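Local atomic coordinates of glycosyl hydrolase BlGH5_18 (Bifidobacterium longum subsp. infantis, PDB entry 7LQX), a protein that is a family GH5 glycosidase that probably cleaves a glycosidic linkage during the breakdown of N-glycans. Residues Phe26-Thr31 against Leu58-Val63; Arg53-Leu58 against Gln97-Tyr102; Asp227-His232 against Pro268-Trp273; Leu257-Arg262 against Gln302-Trp307. One frame throughout, in Å; residues are numbered along the deposited sequence.

Overall arrangement
All four contacts reach the same eight-stranded parallel sheet, whose strand order and alternating helices fit the (beta/alpha)8 barrel of GH5 enzymes. Contacts 1 and 2 have centres about 6 Å apart and share L58; their segments alternate along the chain, and strands 62-65 and 100-104 join them by backbone bonds. Contacts 3 and 4 follow later, also alternating, with centres about 8 Å apart and strands 272-277 and 306-312 side by side. Between the pairs the centres lie about 18 to 25 Å apart, yet H62 and Y102 reach W273, and Y102 reaches W307; contacts 1 and 4 do not touch. Early and late parts of the barrel thus meet through large side chains and through neighbouring strands 25-29 and 306-312.

Contact 1: Phe26-Thr31 against Leu58-Val63; sequences FGVNYT and LGMDHV
With CG of D61 set between its backbone N and carbonyl carbon (chi1 60°), and CG of H62 placed likewise (chi1 71°), the carboxylate and imidazole both turn back onto F26 and G27. F26 N donates to D61 OD2 at 2.8 Å in a straight line (180°), on the syn side but somewhat out of the carboxylate plane, and F26 O accepts from D61 N, also at 2.8 Å. D61 therefore holds the N and O of F26, the one by its carboxylate, the other by its own N-H. Its OD1 takes ND1-H of H62 at 2.8 Å, in the ring plane but from above the carboxylate plane, which fixes the ring rotation; NE2 is bonded to T310, while R23 and R25 form salt bridges to the carboxylate and probably keep it charged. G27 CA lies over one imidazole face, 3.5 Å from the ring centroid, a CH-pi contact. On the other side of the sheet, V28 CG2 meets V63 CG1 at 4.0 Å, and SE of selenomethionine M60 approaches G27 CA at 3.7 Å. V28 N bonds to H62 O at 3.2 Å, and V28 pairs with V63 in parallel register. Strand 25-29, helix 45-57 and strand 62-65 thereby form a beta-alpha-beta crossover, the repeating unit of a (beta/alpha)8 barrel.

Contact 2: Arg53-Leu58 against Gln97-Tyr102; sequences RRIRNL and QGMDAY
The carbonyl oxygen of Q97 has CB, CG and CD of R56 running past it: CG lies 3.2 Å from Q97 O, CB 3.3 Å and CD 3.5 Å. The chain leaves the helix with CG opposite the backbone N (chi1 172°) and bends at chi2 (62°), which lays its aliphatic part alongside that carbonyl. These are carbon-to-oxygen contacts, and R56 NE stays 4.1 Å from G98 O, too far for a bond. One turn earlier, the amide oxygen OE1 of Q97 rests against R53 CB at 3.7 Å. The two side chains are inclined to each other, and the R53 guanidinium takes no part, being engaged by E50 instead. In the (beta/alpha)8 barrel this is where the last turns of helix 45-57 pack on the connection from helix 81-96 into strand 100-104. G98, at positive phi, is the C-prime residue of the Schellman motif ending helix 81-96, and it reverses the chain toward the sheet. Selenomethionine M99 follows, with its side chain directed at the helix. Its SE touches I55 CG2 at 3.6 Å, the two side chains crossing at about a right angle, and lies 3.9 Å from R56 CA. M99 CG meets R56 CD at 3.9 Å, and M52 and V63 also touch M99. Beyond it, D100 and Y102 bond by their backbones to strand 62-65.

Contact 3: Asp227-His232 against Pro268-Trp273; sequences DMTTIH and PDRPVW
Selenomethionine M228 forms the apolar centre, meeting P271 and W273 at different points. Its SE lies 3.7 Å from P271 CB, the two side chains crossing at about a right angle, while its terminal CE reaches W273 CE3 at 3.7 Å, neither squarely over the ring nor at its edge. Outward from these, the backbones pair in parallel. T229 N donates to P271 O at 3.0 Å, T229 O accepts from W273 N at 2.8 Å (168°), and I231 N donates to W273 O at 3.0 Å. R270 supplies the polar edge: with CG anti to the backbone N (chi1 179°) and the chain extended on to NE, it delivers NE to T229 OG1 at 2.8 Å, the hydroxyl lying in the guanidinium plane and at the group's edge. One guanidinium face sits over the M228 backbone, with M228 CA 3.9 Å above the plane, and NH1 is bonded to G226 O. A hydroxyl at the edge and backbone over the face together limit how the guanidinium can turn. T229 and V272 point to the side covered by helix 248-264, touching S261. T230 and W273 point to the opposite side of the sheet, where M228 and W273 meet L202 of strand 200-202; strand 306-312 flanks V272.

Contact 4: Leu257-Arg262 against Gln302-Trp307; sequences LAELSR and QCPNLW
The type I turn C303-L306, which leads into barrel strand 306-312, packs against the outer helix 248-264 through A258, E259 and R262. C303 SG, set opposite the backbone N (chi1 179°), packs against A258 CB at 3.9 Å and R262 CD at 3.8 Å, with E259 OE2 also close at 3.3 Å. R262 spreads its guanidinium across the turn, and a single face of the group meets both P304 and N305. P304 CG comes within 3.5 Å of R262 NH1, and N305 OD1 stands 3.1 Å from R262 NE. The angle there is too poor for a hydrogen bond, since the oxygen lies over the face. The guanidinium and amide planes are 30° apart, while N305 ND2 donates to the backbone oxygens of P268 and R270, which holds the amide. R262 NH1 forms a salt bridge to E259 OE1 at 2.8 Å, using the syn lone pair; N363 also bonds to NH1, and T404 to OE1. E259 OE2 holds a water at 2.7 Å, which donates as well to Q302 O. Helix and turn are therefore linked by a water and by face-on packing, and OD1 over the guanidinium probably attracts R262 across the contact, beside the salt bridge that E259 makes within the helix.

Contact 1: Phe26-Thr31 against Leu58-Val63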
loop_
_atom_site.group_PDB
_atom_site.type_symbol
_atom_site.label_atom_id
_atom_site.label_comp_id
_atom_site.label_asym_id
_atom_site.label_seq_id
_atom_site.Cartn_x
_atom_site.Cartn_y
_atom_site.Cartn_z
ATOM N N PHE A 26 6.288 -2.344 -32.954
ATOM C CA PHE A 26 7.324 -1.673 -32.170
ATOM C C PHE A 26 6.674 -0.645 -31.256
ATOM O O PHE A 26 5.882 0.184 -31.715
ATOM C CB PHE A 26 8.398 -1.037 -33.067
ATOM C CG PHE A 26 9.385 -2.036 -33.585
ATOM C CD1 PHE A 26 9.103 -2.812 -34.703
ATOM C CD2 PHE A 26 10.578 -2.244 -32.917
ATOM C CE1 PHE A 26 10.013 -3.750 -35.155
ATOM C CE2 PHE A 26 11.485 -3.178 -33.362
ATOM C CZ PHE A 26 11.200 -3.943 -34.473
ATOM N N GLY A 27 6.980 -0.723 -29.967
ATOM C CA GLY A 27 6.378 0.186 -29.017
ATOM C C GLY A 27 7.215 0.313 -27.764
ATOM O O GLY A 27 8.354 -0.154 -27.702
ATOM N N VAL A 28 6.637 0.970 -26.755
ATOM C CA VAL A 28 7.334 1.217 -25.499
ATOM C C VAL A 28 6.429 0.925 -24.314
ATOM O O VAL A 28 5.206 1.092 -24.369
ATOM C CB VAL A 28 7.899 2.654 -25.377
ATOM C CG1 VAL A 28 8.955 2.904 -26.428
ATOM C CG2 VAL A 28 6.789 3.682 -25.471
ATOM N N ASN A 29 7.059 0.478 -23.236
ATOM C CA ASN A 29 6.459 0.482 -21.912
ATOM C C ASN A 29 6.493 1.915 -21.416
ATOM O O ASN A 29 7.570 2.493 -21.258
ATOM C CB ASN A 29 7.272 -0.434 -21.008
ATOM C CG ASN A 29 7.069 -1.896 -21.361
ATOM O OD1 ASN A 29 6.051 -2.480 -21.006
ATOM N ND2 ASN A 29 8.027 -2.482 -22.082
ATOM N N TYR A 30 5.317 2.497 -21.211
ATOM C CA TYR A 30 5.193 3.931 -20.965
ATOM C C TYR A 30 5.358 4.220 -19.482
ATOM O O TYR A 30 4.519 3.827 -18.668
ATOM C CB TYR A 30 3.858 4.447 -21.502
ATOM C CG TYR A 30 3.590 5.891 -21.168
ATOM C CD1 TYR A 30 4.573 6.843 -21.323
ATOM C CD2 TYR A 30 2.346 6.301 -20.705
ATOM C CE1 TYR A 30 4.339 8.181 -21.001
ATOM C CE2 TYR A 30 2.097 7.624 -20.403
ATOM C CZ TYR A 30 3.091 8.560 -20.550
ATOM O OH TYR A 30 2.816 9.873 -20.216
ATOM N N THR A 31 6.455 4.894 -19.149
ATOM C CA THR A 31 6.698 5.412 -17.817
ATOM C C THR A 31 6.457 6.917 -17.850
ATOM O O THR A 31 7.273 7.649 -18.428
ATOM C CB THR A 31 8.133 5.095 -17.393
ATOM O OG1 THR A 31 9.040 5.362 -18.472
ATOM C CG2 THR A 31 8.275 3.635 -17.004
ATOM N N LEU A 58 9.183 8.676 -32.564
ATOM C CA LEU A 58 10.180 7.630 -32.736
ATOM C C LEU A 58 9.761 6.571 -33.743
ATOM O O LEU A 58 10.554 5.661 -34.031
ATOM C CB LEU A 58 10.425 6.907 -31.414
ATOM C CG LEU A 58 11.123 7.657 -30.290
ATOM C CD1 LEU A 58 11.261 6.703 -29.103
ATOM C CD2 LEU A 58 12.470 8.188 -30.741
ATOM N N GLY A 59 8.540 6.644 -34.259
ATOM C CA GLY A 59 8.021 5.600 -35.112
ATOM C C GLY A 59 7.386 4.450 -34.371
ATOM O O GLY A 59 7.354 3.328 -34.893
HETATM N N MSE A 60 6.888 4.687 -33.164
HETATM C CA MSE A 60 6.241 3.647 -32.381
HETATM C C MSE A 60 4.788 3.498 -32.799
HETATM O O MSE A 60 4.134 4.476 -33.169
HETATM C CB MSE A 60 6.296 3.998 -30.898
HETATM C CG MSE A 60 7.691 4.197 -30.364
HETATM SE SE MSE A 60 8.785 2.601 -30.420
HETATM C CE MSE A 60 9.754 2.910 -32.042
ATOM N N ASP A 61 4.277 2.270 -32.734
ATOM C CA ASP A 61 2.884 2.005 -33.050
ATOM C C ASP A 61 2.047 1.622 -31.836
ATOM O O ASP A 61 0.830 1.477 -31.971
ATOM C CB ASP A 61 2.777 0.937 -34.149
ATOM C CG ASP A 61 3.414 -0.376 -33.753
ATOM O OD1 ASP A 61 2.901 -1.021 -32.820
ATOM O OD2 ASP A 61 4.429 -0.752 -34.365
ATOM N N HIS A 62 2.649 1.467 -30.656
ATOM C CA HIS A 62 1.858 1.140 -29.480
ATOM C C HIS A 62 2.605 1.503 -28.210
ATOM O O HIS A 62 3.825 1.688 -28.202
ATOM C CB HIS A 62 1.484 -0.353 -29.430
ATOM C CG HIS A 62 2.645 -1.259 -29.137
ATOM N ND1 HIS A 62 3.457 -1.759 -30.126
ATOM C CD2 HIS A 62 3.130 -1.749 -27.969
ATOM C CE1 HIS A 62 4.395 -2.519 -29.582
ATOM N NE2 HIS A 62 4.219 -2.531 -28.276
ATOM N N VAL A 63 1.832 1.565 -27.127
ATOM C CA VAL A 63 2.336 1.689 -25.772
ATOM C C VAL A 63 1.699 0.614 -24.902
ATOM O O VAL A 63 0.579 0.157 -25.151
ATOM C CB VAL A 63 2.049 3.085 -25.174
ATOM C CG1 VAL A 63 2.827 4.167 -25.909
ATOM C CG2 VAL A 63 0.556 3.396 -25.189
#

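Contact 2: Arg53-Leu58 against Gln97-Tyr102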
loop_
_atom_site.group_PDB
_atom_site.type_symbol
_atom_site.label_atom_id
_atom_site.label_comp_id
_atom_site.label_asym_id
_atom_site.label_seq_id
_atom_site.Cartn_x
_atom_site.Cartn_y
_atom_site.Cartn_z
ATOM N N ARG A 53 3.278 12.227 -27.985
ATOM C CA ARG A 53 3.729 12.808 -29.242
ATOM C C ARG A 53 5.179 12.426 -29.519
ATOM O O ARG A 53 5.523 12.009 -30.630
ATOM C CB ARG A 53 3.560 14.326 -29.199
ATOM C CG ARG A 53 3.903 15.027 -30.501
ATOM C CD ARG A 53 3.864 16.545 -30.350
ATOM N NE ARG A 53 4.994 17.042 -29.566
ATOM C CZ ARG A 53 6.207 17.272 -30.065
ATOM N NH1 ARG A 53 6.452 17.055 -31.351
ATOM N NH2 ARG A 53 7.179 17.715 -29.278
ATOM N N ARG A 54 6.040 12.539 -28.508
ATOM C CA ARG A 54 7.452 12.227 -28.706
ATOM C C ARG A 54 7.670 10.736 -28.942
ATOM O O ARG A 54 8.512 10.349 -29.761
ATOM C CB ARG A 54 8.249 12.741 -27.510
ATOM C CG ARG A 54 8.172 14.262 -27.414
ATOM C CD ARG A 54 9.149 14.865 -26.427
ATOM N NE ARG A 54 8.849 16.279 -26.207
ATOM C CZ ARG A 54 9.623 17.115 -25.522
ATOM N NH1 ARG A 54 9.260 18.381 -25.370
ATOM N NH2 ARG A 54 10.762 16.688 -24.996
ATOM N N ILE A 55 6.920 9.887 -28.240
ATOM C CA ILE A 55 6.992 8.446 -28.473
ATOM C C ILE A 55 6.566 8.120 -29.899
ATOM O O ILE A 55 7.242 7.365 -30.609
ATOM C CB ILE A 55 6.129 7.709 -27.433
ATOM C CG1 ILE A 55 6.767 7.827 -26.047
ATOM C CG2 ILE A 55 5.936 6.249 -27.841
ATOM C CD1 ILE A 55 5.819 7.490 -24.921
ATOM N N ARG A 56 5.446 8.694 -30.345
ATOM C CA ARG A 56 4.996 8.441 -31.711
ATOM C C ARG A 56 6.059 8.863 -32.717
ATOM O O ARG A 56 6.250 8.203 -33.747
ATOM C CB ARG A 56 3.691 9.194 -31.983
ATOM C CG ARG A 56 3.220 9.162 -33.441
ATOM C CD ARG A 56 2.908 7.753 -33.939
ATOM N NE ARG A 56 2.528 7.746 -35.354
ATOM C CZ ARG A 56 3.392 7.714 -36.369
ATOM N NH1 ARG A 56 4.699 7.682 -36.143
ATOM N NH2 ARG A 56 2.952 7.714 -37.623
ATOM N N ASN A 57 6.754 9.967 -32.441
ATOM C CA ASN A 57 7.739 10.490 -33.379
ATOM C C ASN A 57 8.973 9.606 -33.498
ATOM O O ASN A 57 9.733 9.761 -34.458
ATOM C CB ASN A 57 8.106 11.922 -33.000
ATOM C CG ASN A 57 7.023 12.908 -33.385
ATOM O OD1 ASN A 57 6.096 12.569 -34.124
ATOM N ND2 ASN A 57 7.128 14.131 -32.891
ATOM N N LEU A 58 9.183 8.676 -32.564
ATOM C CA LEU A 58 10.180 7.630 -32.736
ATOM C C LEU A 58 9.761 6.571 -33.743
ATOM O O LEU A 58 10.554 5.661 -34.031
ATOM C CB LEU A 58 10.425 6.907 -31.414
ATOM C CG LEU A 58 11.123 7.657 -30.290
ATOM C CD1 LEU A 58 11.261 6.703 -29.103
ATOM C CD2 LEU A 58 12.470 8.188 -30.741
ATOM N N GLN A 97 -2.683 10.322 -30.521
ATOM C CA GLN A 97 -1.317 10.503 -30.978
ATOM C C GLN A 97 -0.859 9.378 -31.894
ATOM O O GLN A 97 0.349 9.227 -32.112
ATOM C CB GLN A 97 -0.374 10.678 -29.783
ATOM C CG GLN A 97 -0.728 11.861 -28.883
ATOM C CD GLN A 97 -0.684 13.192 -29.611
ATOM O OE1 GLN A 97 0.202 13.441 -30.428
ATOM N NE2 GLN A 97 -1.653 14.055 -29.320
ATOM N N GLY A 98 -1.794 8.581 -32.422
ATOM C CA GLY A 98 -1.512 7.660 -33.507
ATOM C C GLY A 98 -1.109 6.258 -33.117
ATOM O O GLY A 98 -0.584 5.524 -33.966
HETATM N N MSE A 99 -1.362 5.844 -31.883
HETATM C CA MSE A 99 -0.868 4.564 -31.398
HETATM C C MSE A 99 -1.927 3.707 -30.727
HETATM O O MSE A 99 -2.913 4.212 -30.189
HETATM C CB MSE A 99 0.277 4.806 -30.409
HETATM C CG MSE A 99 1.445 5.533 -31.031
HETATM SE SE MSE A 99 2.931 5.715 -29.842
HETATM C CE MSE A 99 2.160 6.983 -28.630
ATOM N N ASP A 100 -1.701 2.396 -30.757
ATOM C CA ASP A 100 -2.499 1.449 -29.996
ATOM C C ASP A 100 -2.028 1.421 -28.546
ATOM O O ASP A 100 -0.916 1.843 -28.220
ATOM C CB ASP A 100 -2.376 0.053 -30.598
ATOM C CG ASP A 100 -2.968 -0.021 -31.979
ATOM O OD1 ASP A 100 -4.111 0.440 -32.151
ATOM O OD2 ASP A 100 -2.279 -0.503 -32.895
ATOM N N ALA A 101 -2.901 0.946 -27.666
ATOM C CA ALA A 101 -2.563 0.820 -26.258
ATOM C C ALA A 101 -2.933 -0.563 -25.750
ATOM O O ALA A 101 -4.009 -1.081 -26.062
ATOM C CB ALA A 101 -3.272 1.896 -25.428
ATOM N N TYR A 102 -2.016 -1.162 -25.000
ATOM C CA TYR A 102 -2.213 -2.394 -24.247
ATOM C C TYR A 102 -2.109 -2.039 -22.769
ATOM O O TYR A 102 -1.242 -1.257 -22.377
ATOM C CB TYR A 102 -1.130 -3.411 -24.640
ATOM C CG TYR A 102 -1.238 -3.842 -26.083
ATOM C CD1 TYR A 102 -0.723 -3.055 -27.095
ATOM C CD2 TYR A 102 -1.903 -5.009 -26.434
ATOM C CE1 TYR A 102 -0.853 -3.420 -28.421
ATOM C CE2 TYR A 102 -2.031 -5.389 -27.761
ATOM C CZ TYR A 102 -1.504 -4.587 -28.751
ATOM O OH TYR A 102 -1.634 -4.944 -30.078
#

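Contact 3: Asp227-His232 against Pro268-Trp273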
loop_
_atom_site.group_PDB
_atom_site.type_symbol
_atom_site.label_atom_id
_atom_site.label_comp_id
_atom_site.label_asym_id
_atom_site.label_seq_id
_atom_site.Cartn_x
_atom_site.Cartn_y
_atom_site.Cartn_z
ATOM N N ASP A 227 -3.603 -15.044 -25.480
ATOM C CA ASP A 227 -3.497 -15.040 -26.937
ATOM C C ASP A 227 -2.070 -15.011 -27.464
ATOM O O ASP A 227 -1.854 -15.386 -28.621
ATOM C CB ASP A 227 -4.259 -13.838 -27.493
ATOM C CG ASP A 227 -5.749 -13.972 -27.320
ATOM O OD1 ASP A 227 -6.294 -15.025 -27.701
ATOM O OD2 ASP A 227 -6.385 -13.033 -26.811
HETATM N N MSE A 228 -1.103 -14.564 -26.671
HETATM C CA MSE A 228 0.281 -14.513 -27.117
HETATM C C MSE A 228 1.177 -14.820 -25.934
HETATM O O MSE A 228 0.852 -14.469 -24.802
HETATM C CB MSE A 228 0.656 -13.118 -27.620
HETATM C CG MSE A 228 -0.196 -12.605 -28.739
HETATM SE SE MSE A 228 0.504 -11.004 -29.568
HETATM C CE MSE A 228 -0.070 -9.722 -28.289
ATOM N N THR A 229 2.343 -15.394 -26.195
ATOM C CA THR A 229 3.338 -15.527 -25.146
ATOM C C THR A 229 3.957 -14.164 -24.897
ATOM O O THR A 229 4.390 -13.499 -25.841
ATOM C CB THR A 229 4.443 -16.475 -25.591
ATOM O OG1 THR A 229 3.863 -17.743 -25.913
ATOM C CG2 THR A 229 5.482 -16.632 -24.493
ATOM N N THR A 230 4.029 -13.755 -23.641
ATOM C CA THR A 230 4.763 -12.548 -23.291
ATOM C C THR A 230 6.105 -12.953 -22.697
ATOM O O THR A 230 6.185 -13.901 -21.912
ATOM C CB THR A 230 3.990 -11.684 -22.292
ATOM O OG1 THR A 230 3.828 -12.393 -21.064
ATOM C CG2 THR A 230 2.624 -11.300 -22.840
ATOM N N ILE A 231 7.151 -12.234 -23.093
ATOM C CA ILE A 231 8.507 -12.445 -22.602
ATOM C C ILE A 231 9.037 -11.116 -22.096
ATOM O O ILE A 231 8.823 -10.075 -22.726
ATOM C CB ILE A 231 9.414 -13.008 -23.716
ATOM C CG1 ILE A 231 8.926 -14.412 -24.083
ATOM C CG2 ILE A 231 10.875 -13.008 -23.283
ATOM C CD1 ILE A 231 9.619 -15.016 -25.244
ATOM N N HIS A 232 9.726 -11.153 -20.956
ATOM C CA HIS A 232 10.406 -9.986 -20.404
ATOM C C HIS A 232 11.869 -10.389 -20.293
ATOM O O HIS A 232 12.222 -11.201 -19.430
ATOM C CB HIS A 232 9.870 -9.604 -19.027
ATOM C CG HIS A 232 8.462 -9.105 -19.039
ATOM N ND1 HIS A 232 7.835 -8.661 -17.896
ATOM C CD2 HIS A 232 7.553 -8.995 -20.035
ATOM C CE1 HIS A 232 6.607 -8.278 -18.190
ATOM N NE2 HIS A 232 6.403 -8.493 -19.476
ATOM N N PRO A 268 1.582 -23.879 -33.367
ATOM C CA PRO A 268 2.872 -23.464 -33.946
ATOM C C PRO A 268 2.879 -22.054 -34.508
ATOM O O PRO A 268 3.963 -21.542 -34.818
ATOM C CB PRO A 268 3.114 -24.504 -35.052
ATOM C CG PRO A 268 1.758 -24.942 -35.431
ATOM C CD PRO A 268 0.950 -24.959 -34.151
ATOM N N ASP A 269 1.717 -21.419 -34.646
ATOM C CA ASP A 269 1.610 -20.045 -35.118
ATOM C C ASP A 269 1.427 -19.041 -33.984
ATOM O O ASP A 269 1.216 -17.860 -34.254
ATOM C CB ASP A 269 0.472 -19.944 -36.143
ATOM C CG ASP A 269 0.683 -20.866 -37.323
ATOM O OD1 ASP A 269 1.811 -20.888 -37.852
ATOM O OD2 ASP A 269 -0.265 -21.582 -37.702
ATOM N N ARG A 270 1.524 -19.474 -32.731
ATOM C CA ARG A 270 1.295 -18.562 -31.617
ATOM C C ARG A 270 2.273 -17.392 -31.660
ATOM O O ARG A 270 3.489 -17.608 -31.762
ATOM C CB ARG A 270 1.458 -19.309 -30.303
ATOM C CG ARG A 270 1.257 -18.414 -29.091
ATOM C CD ARG A 270 1.400 -19.228 -27.842
ATOM N NE ARG A 270 1.270 -18.512 -26.570
ATOM C CZ ARG A 270 0.126 -18.307 -25.925
ATOM N NH1 ARG A 270 -1.021 -18.688 -26.465
ATOM N NH2 ARG A 270 0.135 -17.693 -24.742
ATOM N N PRO A 271 1.794 -16.152 -31.578
ATOM C CA PRO A 271 2.720 -15.014 -31.539
ATOM C C PRO A 271 3.491 -14.959 -30.232
ATOM O O PRO A 271 2.972 -15.290 -29.164
ATOM C CB PRO A 271 1.801 -13.790 -31.682
ATOM C CG PRO A 271 0.495 -14.332 -32.226
ATOM C CD PRO A 271 0.391 -15.709 -31.627
ATOM N N VAL A 272 4.742 -14.523 -30.340
ATOM C CA VAL A 272 5.599 -14.227 -29.200
ATOM C C VAL A 272 5.770 -12.714 -29.127
ATOM O O VAL A 272 6.297 -12.097 -30.057
ATOM C CB VAL A 272 6.968 -14.908 -29.333
ATOM C CG1 VAL A 272 7.847 -14.522 -28.159
ATOM C CG2 VAL A 272 6.812 -16.412 -29.406
ATOM N N TRP A 273 5.355 -12.113 -28.017
ATOM C CA TRP A 273 5.525 -10.683 -27.788
ATOM C C TRP A 273 6.699 -10.494 -26.831
ATOM O O TRP A 273 6.626 -10.900 -25.672
ATOM C CB TRP A 273 4.238 -10.103 -27.199
ATOM C CG TRP A 273 4.275 -8.616 -27.011
ATOM C CD1 TRP A 273 5.245 -7.765 -27.433
ATOM C CD2 TRP A 273 3.287 -7.805 -26.361
ATOM N NE1 TRP A 273 4.941 -6.473 -27.075
ATOM C CE2 TRP A 273 3.733 -6.469 -26.430
ATOM C CE3 TRP A 273 2.067 -8.075 -25.742
ATOM C CZ2 TRP A 273 3.009 -5.412 -25.888
ATOM C CZ3 TRP A 273 1.344 -7.028 -25.218
ATOM C CH2 TRP A 273 1.818 -5.708 -25.288
#

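Contact 4: Leu257-Arg262 against Gln302-Trp307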
loop_
_atom_site.group_PDB
_atom_site.type_symbol
_atom_site.label_atom_id
_atom_site.label_comp_id
_atom_site.label_asym_id
_atom_site.label_seq_id
_atom_site.Cartn_x
_atom_site.Cartn_y
_atom_site.Cartn_z
ATOM N N LEU A 257 14.814 -16.736 -25.232
ATOM C CA LEU A 257 13.544 -16.901 -24.538
ATOM C C LEU A 257 12.401 -17.090 -25.525
ATOM O O LEU A 257 11.471 -17.865 -25.274
ATOM C CB LEU A 257 13.270 -15.713 -23.621
ATOM C CG LEU A 257 13.977 -15.779 -22.271
ATOM C CD1 LEU A 257 13.544 -14.630 -21.360
ATOM C CD2 LEU A 257 13.752 -17.121 -21.568
ATOM N N ALA A 258 12.436 -16.376 -26.646
ATOM C CA ALA A 258 11.390 -16.557 -27.645
ATOM C C ALA A 258 11.371 -17.995 -28.160
ATOM O O ALA A 258 10.310 -18.627 -28.232
ATOM C CB ALA A 258 11.582 -15.568 -28.794
ATOM N N GLU A 259 12.542 -18.534 -28.503
ATOM C CA GLU A 259 12.608 -19.908 -28.997
ATOM C C GLU A 259 12.257 -20.911 -27.907
ATOM O O GLU A 259 11.588 -21.915 -28.173
ATOM C CB GLU A 259 13.997 -20.203 -29.560
ATOM C CG GLU A 259 14.338 -19.417 -30.822
ATOM C CD GLU A 259 13.328 -19.614 -31.942
ATOM O OE1 GLU A 259 12.663 -20.670 -31.989
ATOM O OE2 GLU A 259 13.199 -18.708 -32.782
ATOM N N LEU A 260 12.701 -20.664 -26.674
ATOM C CA LEU A 260 12.344 -21.544 -25.571
ATOM C C LEU A 260 10.834 -21.627 -25.430
ATOM O O LEU A 260 10.275 -22.715 -25.253
ATOM C CB LEU A 260 12.999 -21.036 -24.287
ATOM C CG LEU A 260 12.741 -21.849 -23.025
ATOM C CD1 LEU A 260 13.274 -23.259 -23.132
ATOM C CD2 LEU A 260 13.380 -21.135 -21.836
ATOM N N SER A 261 10.147 -20.489 -25.517
ATOM C CA SER A 261 8.700 -20.507 -25.356
ATOM C C SER A 261 8.030 -21.329 -26.446
ATOM O O SER A 261 7.039 -22.014 -26.184
ATOM C CB SER A 261 8.161 -19.076 -25.311
ATOM O OG SER A 261 8.108 -18.450 -26.584
ATOM N N ARG A 262 8.577 -21.307 -27.660
ATOM C CA ARG A 262 7.988 -22.067 -28.755
ATOM C C ARG A 262 7.990 -23.563 -28.483
ATOM O O ARG A 262 7.139 -24.286 -29.015
ATOM C CB ARG A 262 8.736 -21.784 -30.052
ATOM C CG ARG A 262 8.509 -20.395 -30.620
ATOM C CD ARG A 262 9.349 -20.227 -31.864
ATOM N NE ARG A 262 8.857 -21.028 -32.986
ATOM C CZ ARG A 262 9.582 -21.356 -34.052
ATOM N NH1 ARG A 262 10.861 -21.026 -34.122
ATOM N NH2 ARG A 262 9.023 -22.033 -35.045
ATOM N N GLN A 302 15.187 -13.107 -35.614
ATOM C CA GLN A 302 15.399 -14.417 -36.215
ATOM C C GLN A 302 14.314 -15.404 -35.824
ATOM O O GLN A 302 14.216 -16.473 -36.435
ATOM C CB GLN A 302 16.770 -14.959 -35.826
ATOM C CG GLN A 302 17.901 -14.148 -36.422
ATOM C CD GLN A 302 19.250 -14.494 -35.841
ATOM O OE1 GLN A 302 19.415 -15.517 -35.179
ATOM N NE2 GLN A 302 20.232 -13.635 -36.086
ATOM N N CYS A 303 13.496 -15.067 -34.840
ATOM C CA CYS A 303 12.406 -15.938 -34.436
ATOM C C CYS A 303 11.211 -15.734 -35.354
ATOM O O CYS A 303 10.667 -14.627 -35.414
ATOM C CB CYS A 303 11.987 -15.623 -33.013
ATOM S SG CYS A 303 10.610 -16.650 -32.445
ATOM N N PRO A 304 10.769 -16.762 -36.082
ATOM C CA PRO A 304 9.654 -16.560 -37.017
ATOM C C PRO A 304 8.360 -16.146 -36.357
ATOM O O PRO A 304 7.488 -15.602 -37.044
ATOM C CB PRO A 304 9.509 -17.924 -37.710
ATOM C CG PRO A 304 10.156 -18.890 -36.799
ATOM C CD PRO A 304 11.267 -18.146 -36.098
ATOM N N ASN A 305 8.195 -16.396 -35.059
ATOM C CA ASN A 305 6.963 -16.091 -34.347
ATOM C C ASN A 305 7.014 -14.751 -33.623
ATOM O O ASN A 305 6.068 -14.415 -32.909
ATOM C CB ASN A 305 6.645 -17.192 -33.336
ATOM C CG ASN A 305 6.295 -18.504 -33.999
ATOM O OD1 ASN A 305 7.110 -19.092 -34.700
ATOM N ND2 ASN A 305 5.080 -18.973 -33.771
ATOM N N LEU A 306 8.086 -13.982 -33.778
ATOM C CA LEU A 306 8.180 -12.710 -33.068
ATOM C C LEU A 306 7.147 -11.728 -33.614
ATOM O O LEU A 306 7.202 -11.329 -34.778
ATOM C CB LEU A 306 9.586 -12.131 -33.184
ATOM C CG LEU A 306 9.790 -10.864 -32.337
ATOM C CD1 LEU A 306 9.611 -11.130 -30.848
ATOM C CD2 LEU A 306 11.155 -10.244 -32.600
ATOM N N TRP A 307 6.235 -11.300 -32.745
ATOM C CA TRP A 307 5.118 -10.443 -33.115
ATOM C C TRP A 307 5.419 -8.976 -32.882
ATOM O O TRP A 307 4.888 -8.118 -33.596
ATOM C CB TRP A 307 3.914 -10.861 -32.262
ATOM C CG TRP A 307 2.704 -9.991 -32.316
ATOM C CD1 TRP A 307 1.628 -10.138 -33.136
ATOM C CD2 TRP A 307 2.406 -8.881 -31.463
ATOM N NE1 TRP A 307 0.692 -9.169 -32.873
ATOM C CE2 TRP A 307 1.146 -8.385 -31.848
ATOM C CE3 TRP A 307 3.086 -8.251 -30.422
ATOM C CZ2 TRP A 307 0.554 -7.292 -31.229
ATOM C CZ3 TRP A 307 2.493 -7.166 -29.813
ATOM C CH2 TRP A 307 1.245 -6.699 -30.213
HETATM O O HOH W 1 15.066 -18.539 -34.706
#